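Local coordinates for HslVU complex proteolytic subunit, putative (Trypanosoma brucei brucei, PDB 4HNZ), which forms the proteolytic subunit of a mitochondrial, proteasome-like HslVU complex, cleaving proteins that the ATP-dependent HslU unfolds, and so controls PIF2 helicase levels in mitochondrial DNA replication, at residues Ile3-Lys8 with Ile96-Glu101; Val12-Asp17 with Cys33-Ile38; Gly16-Thr21 with His166-Val171; Ile54-Lys59 with Arg86-Leu91; Thr103-Gly108 with Val121-Gly126. All coordinates share one frame; numbering follows the deposited sequence.

Contact 1: Ile3-Lys8 with Ile96-Glu101; sequences ILSVRK and IVCSAE
Arg-7 reaches across to the turn after strand 93-98. Its strongest partner is Thr-103 OG1, which takes NH1, and main-chain oxygens of the turn add to the hold. NE donates to Ala-100 O at 3.3 Å, with an N-H...O angle of 150°. The oxygen lies slightly out of the guanidinium plane. NH2 makes two weaker bonds. One goes to Ser-99 O at 2.8 Å, in the plane but badly bent, and one goes to Ala-100 O at 3.4 Å. Ala-100 O therefore takes two N-H groups. Glu-101 O sits over one face of the group, toward its rim. The chain gets there by running out with CG anti to the backbone N and then bending at chi3 (-75°).

Ser-5 OG lies 3.4 Å from Cys-98 SG. This hydroxyl is satisfied by Val-13 O on the adjacent strand. Ser-99 OG bonds to Glu-102 N and so ties the turn to itself. At the other end of the contact the pair is apolar: Ile-96 CD1 runs alongside Ile-3 CG2 at 4.0 Å and also touches Ile-3 O.

The two strand segments cross at 32° with axes 8.6 Å apart. They belong to different sheets. Facing sheets with side chains interleaved between them form the central sandwich of the proteasome-type N-terminal nucleophile (Ntn) hydrolase fold.

Contact 2: Val12-Asp17 with Cys33-Ile38; sequences VVLLGD and CKLRRI
Asp-17 and Lys-34 meet because of two torsions. Asp-17 CG stands between its own backbone N and carbonyl carbon (chi1 83°), which turns the carboxylate toward Lys-34. Lys-34 starts with CG beside its backbone N (chi1 -63°) and is extended from there on. Its carbon chain runs along the Asp-17 carbonyl, with Lys-34 CD 3.2 Å from Asp-17 O. The ammonium then forms a salt bridge, Lys-34 NZ to Asp-17 OD1 at 2.8 Å, coming from above the carboxylate plane.

Both ends have further partners. NZ is also bonded to Gln-19 O and Thr-1 OG1. OD1 also accepts from Thr-2 N, while OD2 accepts from Asn-164 N and Gln-19 N. Four donors thus fix the carboxylate. A water adds a main-chain link: it accepts from Lys-34 N at 2.7 Å and lies 2.9 Å from Asp-17 O.

Next to this polar group the contact is apolar. Leu-35 pushes its two methyls against strand 11-22. Leu-35 CD2 packs on Leu-14 CD2 at 4.0 Å and also meets Gly-16 N, where the glycine backbone lets it come close. Leu-35 CD1 rests 3.6 Å from Leu-14 O. On the far side of strand 35-39, Arg-36 NH1 binds back to Cys-33 O and Leu-35 O, the carbonyls on both sides of Lys-34.

The N-terminal Thr-1 is the active-site residue by similarity. An aspartate and a lysine joined beside such a threonine are the signature of the proteasome-type threonine protease centre.

Contact 3: Gly16-Thr21 with His166-Val171; sequences GDRQVT and HWDVEV
Arg-18 and Asp-168 form the main side-chain link. Arg-18 NE donates to Asp-168 OD2 at 2.9 Å, and the bond is nearly straight at 172°. The oxygen lies in the guanidinium plane, but the N-H comes to it from above the carboxylate plane. The two flat groups stand almost at right angles. A bend at chi3 (103°) turns the arginine head that way. A water links Asp-168 OD2, at 2.7 Å, to Asp-17 O. Arg-18 CG lies 3.2 Å from His-166 O, and Arg-18 CD 3.7 Å from His-166 CB.

Beneath this lies an antiparallel hydrogen-bonded pair. Gly-16 N gives to Asp-168 O at 3.1 Å, and Asp-168 N gives back to Gly-16 O at 2.9 Å. Trp-167 turns its indole edge to Asp-17, with Trp-167 CD1 3.9 Å from Asp-17 CA.

Asn-164 positions the first shell. Its OD1 accepts from Arg-18 N and His-166 N, and its O from Trp-167 NE1. The Asp-17 bond to Gln-19 N makes an Asx turn.

The Trp-167 face packs on Met-153, Arg-154 and Thr-157 of helix 145-159. The Asp-168 face lies against Cys-33, in the loop leading into strand 35-39.

Contact 4: Ile54-Lys59 with Arg86-Leu91; sequences ISLMEK and RALRRL
The helical layer on one side of the proteasome-type sandwich holds this contact: Leu-56 of helix 50-66 meets Leu-88 and Leu-91 around the short, weakly bonded helix 86-89. That short helix comes right after helix 71-84 and leads toward strand 93-98. The interface is apolar throughout. Leu-56 CD2 faces Leu-88 CD2 at a loose 4.4 Å. Trp-82 of helix 71-84 packs on both leucines, so the three helices share one patch.

Lys-59 adds to the border. Its chain bends at chi2 (-68°), and its aliphatic CG lies 4.3 Å from Leu-88 CD1. Leu-78 and Glu-81 of helix 71-84 flank the same lysine.

Other subunits lie close by. Glu-58 makes a salt bridge to Lys-80 of a neighbouring subunit, and Leu-91 packs on Arg-83 of that subunit. The contact thus sits beside an interface of the double ring.

Ser-55 meets the other segment through CB, while its OG is bonded to Ala-51 O one turn back in its own helix. Leu-91 and Leu-56 lie side by side, pointing opposite ways. A single methyl, Leu-91 CD1, touches both helix residues, 4.0 Å from Ser-55 CB and 4.1 Å from Leu-56 CG.

Contact 5: Thr103-Gly108 with Val121-Gly126; sequences TLEIDG and VAIGSG
The carboxylate of Glu-105 has Ile-123 lying over one face, with Ile-123 CG2 3.6 Å from Glu-105 CD. Ala-122 O is above that same face, 3.6 Å from Glu-105 OE1. Val-121 comes in beside OE1 instead, its CG1 3.4 Å from that oxygen. The group is buried between the two sheets of the Ntn-hydrolase sandwich, where strand 103-107 of one sheet crosses strand 120-123 of the other at 26°.

The carboxylate reaches this place because its chain is extended, with CG anti to the backbone N (chi1 157°). On the way CB also presses on Val-121 CG1. Across the segments the carboxylate finds no direct polar partner, and two waters serve instead. One donates to Glu-105 OE2 and to Ala-122 O. The other donates to Glu-105 OE1 at 2.8 Å and accepts from Ala-122 N at 2.8 Å. Both main-chain polar groups of Ala-122 are thereby joined to the acid. A buried acid held by waters may have a raised pKa. Leu-22 of a neighbouring subunit packs on Glu-105 as well, so the site adjoins a subunit interface.

Toward the start of the strand the contact turns apolar. Thr-103 presents its methyl here, while its hydroxyl is taken up by Arg-7. Beyond Ile-123, Ser-125 OG bonds to the N of Thr-1, so the loop after the strand runs on to the probable active-site residue. At the apolar end, Thr-103 CG2 lies 3.9 Å from Val-121 CG2.

In the fold
Contacts 1, 2 and 5 lie in the buried interior and join the same two facing sheets. Contact 3 is partly buried and joins neighbouring strands within one sheet, so it alone has direct main-chain hydrogen bonds between its segments. Contact 4 is buried too but lies about 16 Å from the chain centre, in the helical layer, and is purely apolar. Contacts 2 and 3 share Gly-16, Asp-17 and a water. The salt bridge of contact 2 adjoins Thr-1, whereas that of contact 3 lies on a more exposed side. Contact 1 binds its charge to main-chain oxygens and a threonine hydroxyl, whereas contact 5 uses waters. Contacts 3, 4 and 5 reach other subunits.

Contact 1: Ile3-Lys8 with Ile96-Glu101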
# COMPACT_ATOMS: atom_id res chain seq x y z
N ILE A 3 0.84 -32.34 7.36
CA ILE A 3 1.31 -33.23 8.35
C ILE A 3 0.11 -33.54 9.24
O ILE A 3 -0.55 -32.62 9.73
CB ILE A 3 2.40 -32.61 9.26
CG1 ILE A 3 3.46 -31.87 8.48
CG2 ILE A 3 3.06 -33.68 10.12
CD1 ILE A 3 4.27 -32.73 7.59
N LEU A 4 -0.12 -34.82 9.49
CA LEU A 4 -1.28 -35.27 10.24
C LEU A 4 -0.88 -36.33 11.22
O LEU A 4 -0.13 -37.27 10.89
CB LEU A 4 -2.30 -35.82 9.29
CG LEU A 4 -3.46 -36.53 9.94
CD1 LEU A 4 -4.33 -35.53 10.68
CD2 LEU A 4 -4.32 -37.27 8.94
N SER A 5 -1.36 -36.20 12.44
CA SER A 5 -1.17 -37.22 13.47
C SER A 5 -2.53 -37.67 13.98
O SER A 5 -3.38 -36.85 14.30
CB SER A 5 -0.37 -36.65 14.64
OG SER A 5 -0.23 -37.60 15.69
N VAL A 6 -2.74 -38.98 14.09
CA VAL A 6 -3.93 -39.55 14.67
C VAL A 6 -3.57 -40.59 15.74
O VAL A 6 -2.79 -41.49 15.48
CB VAL A 6 -4.74 -40.30 13.60
CG1 VAL A 6 -6.01 -40.86 14.19
CG2 VAL A 6 -5.04 -39.37 12.42
N ARG A 7 -4.11 -40.42 16.93
CA ARG A 7 -3.96 -41.36 17.99
C ARG A 7 -5.32 -42.02 18.17
O ARG A 7 -6.30 -41.34 18.43
CB ARG A 7 -3.53 -40.65 19.30
CG ARG A 7 -3.43 -41.55 20.52
CD ARG A 7 -2.88 -40.82 21.77
NE ARG A 7 -1.43 -40.60 21.67
CZ ARG A 7 -0.84 -39.47 21.27
NH1 ARG A 7 -1.57 -38.39 20.97
NH2 ARG A 7 0.50 -39.40 21.16
N LYS A 8 -5.36 -43.33 18.07
CA LYS A 8 -6.55 -44.09 18.43
C LYS A 8 -6.15 -45.43 19.07
O LYS A 8 -5.39 -46.21 18.49
CB LYS A 8 -7.44 -44.36 17.21
CG LYS A 8 -8.73 -45.12 17.54
CD LYS A 8 -9.54 -45.35 16.28
CE LYS A 8 -10.93 -45.91 16.54
NZ LYS A 8 -11.84 -45.71 15.35
N ILE A 96 4.94 -30.81 14.44
CA ILE A 96 4.18 -31.72 15.29
C ILE A 96 5.18 -32.70 15.87
O ILE A 96 5.97 -33.31 15.14
CB ILE A 96 3.13 -32.51 14.52
CG1 ILE A 96 2.03 -31.58 14.06
CG2 ILE A 96 2.50 -33.55 15.42
CD1 ILE A 96 0.94 -32.25 13.25
N VAL A 97 5.11 -32.86 17.19
CA VAL A 97 5.97 -33.80 17.91
C VAL A 97 5.09 -34.88 18.50
O VAL A 97 4.20 -34.56 19.28
CB VAL A 97 6.67 -33.17 19.14
CG1 VAL A 97 7.95 -33.94 19.49
CG2 VAL A 97 6.99 -31.73 18.91
N CYS A 98 5.45 -36.14 18.26
CA CYS A 98 4.78 -37.29 18.85
C CYS A 98 5.64 -38.22 19.65
O CYS A 98 6.74 -38.57 19.27
CB CYS A 98 4.27 -38.20 17.75
SG CYS A 98 2.91 -37.49 16.90
N SER A 99 5.07 -38.61 20.78
CA SER A 99 5.49 -39.80 21.48
C SER A 99 4.27 -40.69 21.54
O SER A 99 3.18 -40.33 21.08
CB SER A 99 5.99 -39.47 22.87
OG SER A 99 4.92 -39.02 23.66
N ALA A 100 4.45 -41.87 22.14
CA ALA A 100 3.34 -42.79 22.34
C ALA A 100 2.31 -42.13 23.25
O ALA A 100 1.12 -42.20 22.97
CB ALA A 100 3.83 -44.10 22.92
N GLU A 101 2.78 -41.41 24.26
CA GLU A 101 1.88 -40.74 25.21
C GLU A 101 1.28 -39.42 24.70
O GLU A 101 0.09 -39.20 24.86
CB GLU A 101 2.61 -40.46 26.54
CG GLU A 101 2.73 -41.66 27.47
CD GLU A 101 3.41 -42.84 26.80
OE1 GLU A 101 4.46 -42.60 26.14
OE2 GLU A 101 2.87 -43.98 26.89

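Contact 2: Val12-Asp17 with Cys33-Ile38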
# COMPACT_ATOMS: atom_id res chain seq x y z
N VAL A 12 -0.40 -44.44 17.71
CA VAL A 12 -0.39 -43.10 17.14
C VAL A 12 0.39 -43.15 15.81
O VAL A 12 1.45 -43.79 15.73
CB VAL A 12 0.17 -42.03 18.12
CG1 VAL A 12 1.63 -42.29 18.46
CG2 VAL A 12 0.01 -40.65 17.55
N VAL A 13 -0.14 -42.50 14.80
CA VAL A 13 0.57 -42.43 13.54
C VAL A 13 0.81 -40.97 13.20
O VAL A 13 0.11 -40.08 13.68
CB VAL A 13 -0.19 -43.14 12.40
CG1 VAL A 13 -0.49 -44.60 12.75
CG2 VAL A 13 -1.48 -42.41 12.08
N LEU A 14 1.85 -40.75 12.42
CA LEU A 14 2.26 -39.45 11.94
C LEU A 14 2.57 -39.60 10.49
O LEU A 14 3.34 -40.44 10.09
CB LEU A 14 3.49 -38.96 12.71
CG LEU A 14 3.97 -37.56 12.34
CD1 LEU A 14 2.98 -36.51 12.79
CD2 LEU A 14 5.34 -37.24 12.98
N LEU A 15 1.91 -38.77 9.69
CA LEU A 15 2.03 -38.85 8.28
C LEU A 15 2.36 -37.47 7.74
O LEU A 15 1.84 -36.48 8.25
CB LEU A 15 0.72 -39.29 7.63
CG LEU A 15 0.49 -40.79 7.56
CD1 LEU A 15 0.22 -41.29 8.97
CD2 LEU A 15 -0.70 -41.13 6.65
N GLY A 16 3.15 -37.43 6.68
CA GLY A 16 3.45 -36.19 5.97
C GLY A 16 3.57 -36.39 4.48
O GLY A 16 4.01 -37.43 4.02
N ASP A 17 3.18 -35.39 3.74
CA ASP A 17 3.33 -35.48 2.30
C ASP A 17 4.80 -35.20 1.93
O ASP A 17 5.62 -34.92 2.79
CB ASP A 17 2.35 -34.56 1.57
CG ASP A 17 2.85 -33.15 1.48
OD1 ASP A 17 3.05 -32.52 2.56
OD2 ASP A 17 3.05 -32.65 0.33
N CYS A 33 11.22 -35.86 2.40
CA CYS A 33 10.72 -36.42 3.63
C CYS A 33 10.53 -35.31 4.67
O CYS A 33 11.42 -34.52 4.91
CB CYS A 33 11.68 -37.50 4.14
SG CYS A 33 10.89 -38.41 5.51
N LYS A 34 9.38 -35.27 5.32
CA LYS A 34 9.10 -34.19 6.25
C LYS A 34 8.94 -34.71 7.68
O LYS A 34 8.53 -33.96 8.57
CB LYS A 34 7.82 -33.45 5.83
CG LYS A 34 7.94 -32.78 4.49
CD LYS A 34 6.66 -32.14 4.07
CE LYS A 34 6.79 -31.65 2.64
NZ LYS A 34 5.48 -31.21 2.10
N LEU A 35 9.30 -35.98 7.91
CA LEU A 35 9.27 -36.59 9.24
C LEU A 35 10.67 -36.91 9.69
O LEU A 35 11.52 -37.22 8.87
CB LEU A 35 8.47 -37.87 9.22
CG LEU A 35 7.10 -37.77 8.55
CD1 LEU A 35 6.36 -39.08 8.74
CD2 LEU A 35 6.29 -36.63 9.13
N ARG A 36 10.95 -36.81 10.97
CA ARG A 36 12.23 -37.25 11.49
C ARG A 36 11.99 -38.05 12.75
O ARG A 36 11.08 -37.75 13.54
CB ARG A 36 13.12 -36.06 11.79
CG ARG A 36 13.59 -35.26 10.60
CD ARG A 36 14.54 -36.01 9.68
NE ARG A 36 15.01 -35.10 8.60
CZ ARG A 36 14.32 -34.76 7.50
NH1 ARG A 36 13.11 -35.25 7.26
NH2 ARG A 36 14.85 -33.92 6.63
N ARG A 37 12.78 -39.08 12.89
CA ARG A 37 12.82 -39.88 14.07
C ARG A 37 13.88 -39.17 14.92
O ARG A 37 15.00 -39.07 14.49
CB ARG A 37 13.29 -41.27 13.68
CG ARG A 37 13.21 -42.35 14.75
CD ARG A 37 12.01 -43.25 14.53
NE ARG A 37 11.57 -43.84 15.79
CZ ARG A 37 10.43 -44.50 15.94
NH1 ARG A 37 9.59 -44.69 14.93
NH2 ARG A 37 10.11 -44.97 17.14
N ILE A 38 13.55 -38.60 16.08
CA ILE A 38 14.66 -38.02 16.89
C ILE A 38 15.21 -39.00 17.93
O ILE A 38 16.34 -38.86 18.34
CB ILE A 38 14.33 -36.65 17.50
CG1 ILE A 38 13.33 -36.74 18.63
CG2 ILE A 38 13.84 -35.69 16.40
CD1 ILE A 38 12.76 -35.36 18.94
O HOH W 1 7.26 -36.74 4.42

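Contact 3: Gly16-Thr21 with His166-Val171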
# COMPACT_ATOMS: atom_id res chain seq x y z
N GLY A 16 3.15 -37.43 6.68
CA GLY A 16 3.45 -36.19 5.97
C GLY A 16 3.57 -36.39 4.48
O GLY A 16 4.01 -37.43 4.02
N ASP A 17 3.18 -35.39 3.74
CA ASP A 17 3.33 -35.48 2.30
C ASP A 17 4.80 -35.20 1.93
O ASP A 17 5.62 -34.92 2.79
CB ASP A 17 2.35 -34.56 1.57
CG ASP A 17 2.85 -33.15 1.48
OD1 ASP A 17 3.05 -32.52 2.56
OD2 ASP A 17 3.05 -32.65 0.33
N ARG A 18 5.08 -35.18 0.63
CA ARG A 18 6.44 -35.06 0.17
C ARG A 18 6.67 -33.95 -0.85
O ARG A 18 7.76 -33.91 -1.48
CB ARG A 18 6.93 -36.42 -0.39
CG ARG A 18 6.71 -37.63 0.54
CD ARG A 18 7.12 -39.00 -0.07
NE ARG A 18 8.40 -39.34 0.54
CZ ARG A 18 9.52 -39.72 -0.06
NH1 ARG A 18 9.59 -39.95 -1.37
NH2 ARG A 18 10.57 -39.89 0.68
N GLN A 19 5.73 -33.02 -0.98
CA GLN A 19 5.87 -31.95 -1.98
C GLN A 19 6.62 -30.78 -1.43
O GLN A 19 6.28 -30.25 -0.42
CB GLN A 19 4.49 -31.48 -2.46
CG GLN A 19 4.53 -30.45 -3.58
CD GLN A 19 3.14 -30.16 -4.09
OE1 GLN A 19 2.49 -31.07 -4.52
NE2 GLN A 19 2.69 -28.91 -4.09
N VAL A 20 7.61 -30.29 -2.14
CA VAL A 20 8.19 -28.97 -1.83
C VAL A 20 7.85 -28.00 -2.94
O VAL A 20 8.12 -28.25 -4.12
CB VAL A 20 9.71 -29.05 -1.69
CG1 VAL A 20 10.30 -27.65 -1.40
CG2 VAL A 20 10.11 -30.02 -0.57
N THR A 21 7.31 -26.87 -2.55
CA THR A 21 6.85 -25.87 -3.48
C THR A 21 7.66 -24.63 -3.34
O THR A 21 7.81 -24.13 -2.25
CB THR A 21 5.35 -25.48 -3.19
OG1 THR A 21 4.56 -26.68 -3.09
CG2 THR A 21 4.79 -24.60 -4.32
N HIS A 166 2.10 -38.53 -2.14
CA HIS A 166 3.09 -39.47 -1.68
C HIS A 166 3.35 -39.15 -0.20
O HIS A 166 3.56 -38.00 0.17
CB HIS A 166 4.38 -39.36 -2.51
CG HIS A 166 4.19 -39.60 -3.99
ND1 HIS A 166 3.81 -40.82 -4.50
CD2 HIS A 166 4.37 -38.79 -5.06
CE1 HIS A 166 3.72 -40.75 -5.81
NE2 HIS A 166 4.06 -39.52 -6.18
N TRP A 167 3.23 -40.14 0.68
CA TRP A 167 3.25 -39.89 2.14
C TRP A 167 4.30 -40.73 2.83
O TRP A 167 4.50 -41.87 2.49
CB TRP A 167 1.88 -40.16 2.77
CG TRP A 167 0.78 -39.57 2.01
CD1 TRP A 167 0.72 -38.30 1.50
CD2 TRP A 167 -0.41 -40.22 1.60
NE1 TRP A 167 -0.42 -38.15 0.75
CE2 TRP A 167 -1.13 -39.31 0.81
CE3 TRP A 167 -0.93 -41.47 1.80
CZ2 TRP A 167 -2.37 -39.63 0.25
CZ3 TRP A 167 -2.15 -41.80 1.20
CH2 TRP A 167 -2.84 -40.88 0.43
N ASP A 168 4.93 -40.18 3.83
CA ASP A 168 5.73 -40.95 4.77
C ASP A 168 4.89 -41.20 6.01
O ASP A 168 4.06 -40.36 6.40
CB ASP A 168 6.99 -40.18 5.11
CG ASP A 168 7.97 -40.15 3.94
OD1 ASP A 168 8.43 -41.25 3.57
OD2 ASP A 168 8.28 -39.06 3.40
N VAL A 169 5.12 -42.35 6.63
CA VAL A 169 4.37 -42.77 7.79
C VAL A 169 5.33 -43.16 8.92
O VAL A 169 6.29 -43.90 8.72
CB VAL A 169 3.54 -44.00 7.47
CG1 VAL A 169 2.69 -44.37 8.66
CG2 VAL A 169 2.63 -43.73 6.26
N GLU A 170 5.07 -42.66 10.12
CA GLU A 170 5.66 -43.20 11.31
C GLU A 170 4.55 -43.71 12.23
O GLU A 170 3.50 -43.07 12.37
CB GLU A 170 6.49 -42.14 12.03
CG GLU A 170 7.79 -41.78 11.33
CD GLU A 170 8.86 -42.87 11.40
OE1 GLU A 170 9.88 -42.70 10.70
OE2 GLU A 170 8.72 -43.88 12.13
N VAL A 171 4.86 -44.76 12.98
CA VAL A 171 3.94 -45.37 13.93
C VAL A 171 4.60 -45.49 15.32
O VAL A 171 5.79 -45.73 15.44
CB VAL A 171 3.52 -46.75 13.38
CG1 VAL A 171 2.41 -47.33 14.22
CG2 VAL A 171 3.04 -46.62 11.96
O HOH W 1 7.26 -36.74 4.42

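Contact 4: Ile54-Lys59 with Arg86-Leu91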
# COMPACT_ATOMS: atom_id res chain seq x y z
N ILE A 54 14.91 -27.88 10.52
CA ILE A 54 16.01 -28.56 11.17
C ILE A 54 16.62 -27.74 12.28
O ILE A 54 16.99 -28.27 13.33
CB ILE A 54 17.06 -29.03 10.14
CG1 ILE A 54 16.47 -30.22 9.36
CG2 ILE A 54 18.37 -29.44 10.81
CD1 ILE A 54 17.39 -30.79 8.28
N SER A 55 16.74 -26.44 12.07
CA SER A 55 17.26 -25.60 13.11
C SER A 55 16.34 -25.71 14.32
O SER A 55 16.83 -25.72 15.46
CB SER A 55 17.37 -24.16 12.62
OG SER A 55 18.29 -24.02 11.56
N LEU A 56 15.01 -25.71 14.10
CA LEU A 56 14.09 -25.76 15.23
C LEU A 56 14.05 -27.14 15.86
O LEU A 56 13.95 -27.25 17.09
CB LEU A 56 12.70 -25.34 14.84
CG LEU A 56 12.64 -23.86 14.52
CD1 LEU A 56 11.43 -23.61 13.63
CD2 LEU A 56 12.57 -23.00 15.76
N MET A 57 14.18 -28.18 15.06
CA MET A 57 14.33 -29.53 15.59
C MET A 57 15.55 -29.66 16.51
O MET A 57 15.45 -30.28 17.57
CB MET A 57 14.38 -30.57 14.49
CG MET A 57 13.00 -30.72 13.89
SD MET A 57 12.72 -31.98 12.65
CE MET A 57 13.23 -31.15 11.12
N GLU A 58 16.66 -29.06 16.13
CA GLU A 58 17.85 -29.13 16.98
C GLU A 58 17.63 -28.42 18.30
O GLU A 58 18.05 -28.92 19.33
CB GLU A 58 19.04 -28.56 16.26
CG GLU A 58 19.48 -29.49 15.15
CD GLU A 58 20.61 -28.91 14.31
OE1 GLU A 58 21.06 -27.75 14.57
OE2 GLU A 58 21.08 -29.64 13.40
N LYS A 59 16.95 -27.28 18.28
CA LYS A 59 16.62 -26.61 19.54
C LYS A 59 15.64 -27.43 20.38
O LYS A 59 15.79 -27.50 21.59
CB LYS A 59 16.07 -25.21 19.33
CG LYS A 59 16.98 -24.29 18.54
CD LYS A 59 18.27 -23.88 19.25
CE LYS A 59 19.15 -23.10 18.26
NZ LYS A 59 20.41 -22.62 18.87
N ARG A 86 16.00 -13.56 18.46
CA ARG A 86 15.92 -12.76 17.22
C ARG A 86 16.13 -13.62 15.95
O ARG A 86 15.39 -13.53 14.98
CB ARG A 86 16.95 -11.60 17.20
CG ARG A 86 17.77 -11.22 18.47
CD ARG A 86 18.83 -10.13 18.18
NE ARG A 86 18.26 -8.92 17.57
CZ ARG A 86 18.00 -8.73 16.26
NH1 ARG A 86 18.29 -9.65 15.35
NH2 ARG A 86 17.42 -7.60 15.85
N ALA A 87 17.16 -14.46 15.98
CA ALA A 87 17.46 -15.35 14.86
C ALA A 87 16.31 -16.36 14.57
O ALA A 87 15.89 -16.54 13.42
CB ALA A 87 18.79 -16.07 15.10
N LEU A 88 15.82 -17.02 15.62
CA LEU A 88 14.78 -18.03 15.48
C LEU A 88 13.49 -17.41 14.98
O LEU A 88 12.75 -18.08 14.26
CB LEU A 88 14.50 -18.78 16.78
CG LEU A 88 15.68 -19.58 17.29
CD1 LEU A 88 15.27 -20.35 18.53
CD2 LEU A 88 16.24 -20.54 16.23
N ARG A 89 13.22 -16.18 15.34
CA ARG A 89 12.02 -15.54 14.85
C ARG A 89 12.05 -15.19 13.39
O ARG A 89 11.02 -14.92 12.84
CB ARG A 89 11.73 -14.28 15.62
CG ARG A 89 10.81 -14.56 16.75
CD ARG A 89 10.33 -13.26 17.30
NE ARG A 89 9.20 -12.74 16.53
CZ ARG A 89 8.02 -12.45 17.05
NH1 ARG A 89 7.79 -12.60 18.36
NH2 ARG A 89 7.07 -11.99 16.26
N ARG A 90 13.20 -15.18 12.78
CA ARG A 90 13.24 -14.99 11.36
C ARG A 90 12.93 -16.35 10.63
O ARG A 90 12.88 -16.38 9.42
CB ARG A 90 14.61 -14.38 10.95
CG ARG A 90 15.04 -13.10 11.70
CD ARG A 90 14.68 -11.76 11.01
NE ARG A 90 14.93 -10.56 11.87
CZ ARG A 90 16.10 -9.91 12.02
NH1 ARG A 90 17.18 -10.31 11.38
NH2 ARG A 90 16.18 -8.86 12.83
N LEU A 91 12.72 -17.45 11.36
CA LEU A 91 12.40 -18.74 10.75
C LEU A 91 10.89 -18.94 10.61
O LEU A 91 10.11 -18.44 11.40
CB LEU A 91 12.98 -19.89 11.57
CG LEU A 91 14.47 -19.80 11.92
CD1 LEU A 91 14.89 -21.02 12.69
CD2 LEU A 91 15.36 -19.68 10.68

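Contact 5: Thr103-Gly108 with Val121-Gly126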
# COMPACT_ATOMS: atom_id res chain seq x y z
N THR A 103 1.12 -35.86 21.99
CA THR A 103 1.32 -35.14 20.75
C THR A 103 1.17 -33.64 20.97
O THR A 103 0.17 -33.17 21.54
CB THR A 103 0.26 -35.56 19.68
OG1 THR A 103 0.25 -36.99 19.53
CG2 THR A 103 0.58 -34.96 18.37
N LEU A 104 2.11 -32.88 20.43
CA LEU A 104 2.05 -31.43 20.46
C LEU A 104 2.31 -30.82 19.11
O LEU A 104 3.20 -31.22 18.39
CB LEU A 104 3.12 -30.84 21.39
CG LEU A 104 2.87 -31.29 22.79
CD1 LEU A 104 3.98 -32.21 23.20
CD2 LEU A 104 2.78 -30.10 23.74
N GLU A 105 1.62 -29.74 18.88
CA GLU A 105 1.84 -28.93 17.76
C GLU A 105 2.41 -27.59 18.26
O GLU A 105 1.91 -26.98 19.21
CB GLU A 105 0.51 -28.74 17.02
CG GLU A 105 0.42 -27.51 16.14
CD GLU A 105 -1.00 -27.28 15.57
OE1 GLU A 105 -1.89 -28.18 15.75
OE2 GLU A 105 -1.20 -26.20 14.92
N ILE A 106 3.45 -27.13 17.58
CA ILE A 106 4.10 -25.87 17.88
C ILE A 106 4.24 -25.04 16.61
O ILE A 106 4.74 -25.51 15.64
CB ILE A 106 5.49 -26.11 18.43
CG1 ILE A 106 5.43 -27.14 19.51
CG2 ILE A 106 6.04 -24.81 18.98
CD1 ILE A 106 6.78 -27.80 19.77
N ASP A 107 3.81 -23.78 16.65
CA ASP A 107 3.98 -22.86 15.50
C ASP A 107 4.76 -21.62 15.82
O ASP A 107 5.08 -21.34 17.00
CB ASP A 107 2.62 -22.57 14.84
CG ASP A 107 1.70 -21.74 15.68
OD1 ASP A 107 2.14 -20.94 16.54
OD2 ASP A 107 0.49 -21.96 15.50
N GLY A 108 5.02 -20.83 14.78
CA GLY A 108 5.78 -19.58 14.88
C GLY A 108 5.09 -18.45 15.62
O GLY A 108 5.73 -17.48 15.99
N VAL A 121 -4.21 -34.05 15.49
CA VAL A 121 -3.46 -32.82 15.34
C VAL A 121 -2.93 -32.74 13.93
O VAL A 121 -2.57 -33.75 13.36
CB VAL A 121 -2.21 -32.82 16.26
CG1 VAL A 121 -1.37 -31.57 16.07
CG2 VAL A 121 -2.62 -32.88 17.71
N ALA A 122 -2.89 -31.55 13.37
CA ALA A 122 -2.42 -31.39 12.00
C ALA A 122 -1.94 -29.98 11.73
O ALA A 122 -2.48 -29.02 12.27
CB ALA A 122 -3.54 -31.72 11.02
N ILE A 123 -0.97 -29.87 10.82
CA ILE A 123 -0.43 -28.60 10.39
C ILE A 123 -0.22 -28.57 8.86
O ILE A 123 -0.36 -29.58 8.18
CB ILE A 123 0.92 -28.28 11.05
CG1 ILE A 123 1.94 -29.41 10.84
CG2 ILE A 123 0.71 -28.04 12.53
CD1 ILE A 123 3.35 -29.10 11.30
N GLY A 124 0.12 -27.36 8.37
CA GLY A 124 0.40 -27.11 6.96
C GLY A 124 -0.82 -26.53 6.26
O GLY A 124 -1.90 -26.56 6.79
N SER A 125 -0.63 -26.05 5.05
CA SER A 125 -1.71 -25.62 4.21
C SER A 125 -2.80 -26.65 4.10
O SER A 125 -3.95 -26.31 3.90
CB SER A 125 -1.16 -25.31 2.79
OG SER A 125 -0.35 -26.40 2.32
N GLY A 126 -2.48 -27.94 4.16
CA GLY A 126 -3.53 -28.96 4.04
C GLY A 126 -4.05 -29.54 5.36
O GLY A 126 -5.01 -30.33 5.37
O HOH W 2 -3.00 -26.48 13.20
O HOH W 3 -4.18 -29.50 14.87